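Hydrogenase/urease maturation factor HypB (PDB 4LPS) binds GTP, hydrolysing it slowly, and binds nickel or zinc, serving nickel insertion into [NiFe] hydrogenase and the maturation of urease. Local coordinates at residues D217-S220 with L221-K225. Residues are numbered along the deposited sequence; the frame is centred on the assembly and turned at random.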
loop_
_atom_site.group_PDB
_atom_site.type_symbol
_atom_site.label_atom_id
_atom_site.label_comp_id
_atom_site.label_asym_id
_atom_site.label_seq_id
_atom_site.Cartn_x
_atom_site.Cartn_y
_atom_site.Cartn_z
ATOM N N ASP A 217 -0.215 13.834 -12.543
ATOM C CA ASP A 217 -0.148 13.042 -13.766
ATOM C C ASP A 217 -1.179 11.915 -13.702
ATOM O O ASP A 217 -0.881 10.815 -13.234
ATOM C CB ASP A 217 1.278 12.501 -13.963
ATOM C CG ASP A 217 1.388 11.474 -15.087
ATOM O OD1 ASP A 217 0.413 11.254 -15.836
ATOM O OD2 ASP A 217 2.484 10.894 -15.239
ATOM N N PRO A 218 -2.403 12.198 -14.172
ATOM C CA PRO A 218 -3.504 11.229 -14.238
ATOM C C PRO A 218 -3.132 9.957 -14.992
ATOM O O PRO A 218 -3.615 8.876 -14.655
ATOM C CB PRO A 218 -4.598 11.994 -14.986
ATOM C CG PRO A 218 -4.334 13.421 -14.669
ATOM C CD PRO A 218 -2.834 13.544 -14.595
ATOM N N LYS A 219 -2.279 10.095 -16.001
ATOM C CA LYS A 219 -1.865 8.964 -16.820
ATOM C C LYS A 219 -1.049 7.956 -16.012
ATOM O O LYS A 219 -1.170 6.747 -16.215
ATOM C CB LYS A 219 -1.058 9.462 -18.023
ATOM C CG LYS A 219 -0.593 8.375 -18.980
ATOM C CD LYS A 219 -1.730 7.445 -19.376
ATOM C CE LYS A 219 -1.280 6.439 -20.426
ATOM N NZ LYS A 219 0.115 5.973 -20.189
ATOM N N SER A 220 -0.223 8.453 -15.094
ATOM C CA SER A 220 0.553 7.587 -14.210
ATOM C C SER A 220 -0.359 6.837 -13.246
ATOM O O SER A 220 -0.117 5.675 -12.922
ATOM C CB SER A 220 1.597 8.396 -13.433
ATOM O OG SER A 220 1.006 9.130 -12.374
ATOM N N LEU A 221 -1.407 7.514 -12.789
ATOM C CA LEU A 221 -2.385 6.904 -11.898
ATOM C C LEU A 221 -3.125 5.810 -12.647
ATOM O O LEU A 221 -3.359 4.723 -12.120
ATOM C CB LEU A 221 -3.380 7.945 -11.380
ATOM C CG LEU A 221 -3.146 8.608 -10.020
ATOM C CD1 LEU A 221 -3.037 7.564 -8.916
ATOM C CD2 LEU A 221 -1.917 9.502 -10.049
ATOM N N GLU A 222 -3.503 6.127 -13.880
ATOM C CA GLU A 222 -4.229 5.205 -14.740
ATOM C C GLU A 222 -3.406 3.959 -15.053
ATOM O O GLU A 222 -3.938 2.848 -15.082
ATOM C CB GLU A 222 -4.634 5.917 -16.033
ATOM C CG GLU A 222 -5.419 5.067 -17.015
ATOM C CD GLU A 222 -6.026 5.891 -18.131
ATOM O OE1 GLU A 222 -7.248 5.772 -18.366
ATOM O OE2 GLU A 222 -5.280 6.657 -18.779
ATOM N N ASP A 223 -2.112 4.148 -15.296
ATOM C CA ASP A 223 -1.230 3.029 -15.597
ATOM C C ASP A 223 -1.100 2.099 -14.398
ATOM O O ASP A 223 -1.106 0.876 -14.549
ATOM C CB ASP A 223 0.149 3.531 -16.032
ATOM C CG ASP A 223 0.149 4.093 -17.442
ATOM O OD1 ASP A 223 -0.887 3.973 -18.130
ATOM O OD2 ASP A 223 1.183 4.664 -17.858
ATOM N N PHE A 224 -0.990 2.683 -13.209
ATOM C CA PHE A 224 -0.822 1.894 -11.993
ATOM C C PHE A 224 -2.118 1.161 -11.666
ATOM O O PHE A 224 -2.094 0.029 -11.185
ATOM C CB PHE A 224 -0.392 2.777 -10.815
ATOM C CG PHE A 224 -0.218 2.020 -9.526
ATOM C CD1 PHE A 224 0.789 1.075 -9.396
ATOM C CD2 PHE A 224 -1.069 2.242 -8.453
ATOM C CE1 PHE A 224 0.950 0.363 -8.214
ATOM C CE2 PHE A 224 -0.916 1.537 -7.268
ATOM C CZ PHE A 224 0.095 0.595 -7.148
ATOM N N LYS A 225 -3.244 1.823 -11.918
ATOM C CA LYS A 225 -4.558 1.221 -11.712
ATOM C C LYS A 225 -4.737 -0.025 -12.577
ATOM O O LYS A 225 -5.208 -1.061 -12.102
ATOM C CB LYS A 225 -5.662 2.247 -12.011
ATOM C CG LYS A 225 -7.096 1.750 -11.830
ATOM C CD LYS A 225 -7.686 1.153 -13.105
ATOM C CE LYS A 225 -7.896 2.207 -14.174
ATOM N NZ LYS A 225 -8.480 1.616 -15.412
#
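D217 meets L221 through its carbonyl, which takes a weak 3.4 Å bond from L221 N as the first turn of the helix closes. The same D217 O accepts S220 OG at 2.7 Å, with the hydroxyl lying in the carbonyl plane, and L221 CD2 rests 3.6 Å from D217 O. As N-cap, D217 also turns its carboxylate back over the helix start, where OD1 receives S220 N at 3.0 Å, a weak capping bond. P218 starts the helix proper: its O is bonded by E222 N, and L221 CB and E222 CB pack against that oxygen. Next comes K219, whose chain leaves anti to the backbone N (chi1 -179°), then bends at chi2 and chi4 to bring NZ in front of the two carboxylate oxygens of D223. In this salt bridge NZ reaches both oxygens, 2.9 Å to D223 OD2 on its syn lone pair and 3.0 Å to D223 OD1, the latter bond weak. On the way, K219 CD passes close to E222 OE2. At S220, the backbone O accepts F224 N at 3.1 Å, and OG is bonded to S214 N, tying the helix start to the preceding loop. L221 leans on F69 and N65, its side chain about 7 Å from the bound GDP, while F224 meets F211 edge-to-face. This is a capped helix N-terminus with an i to i+4 lysine-aspartate salt bridge, opening helix 218-234, which follows edge strand 210-212 of the parallel sheet in this P-loop GTPase fold.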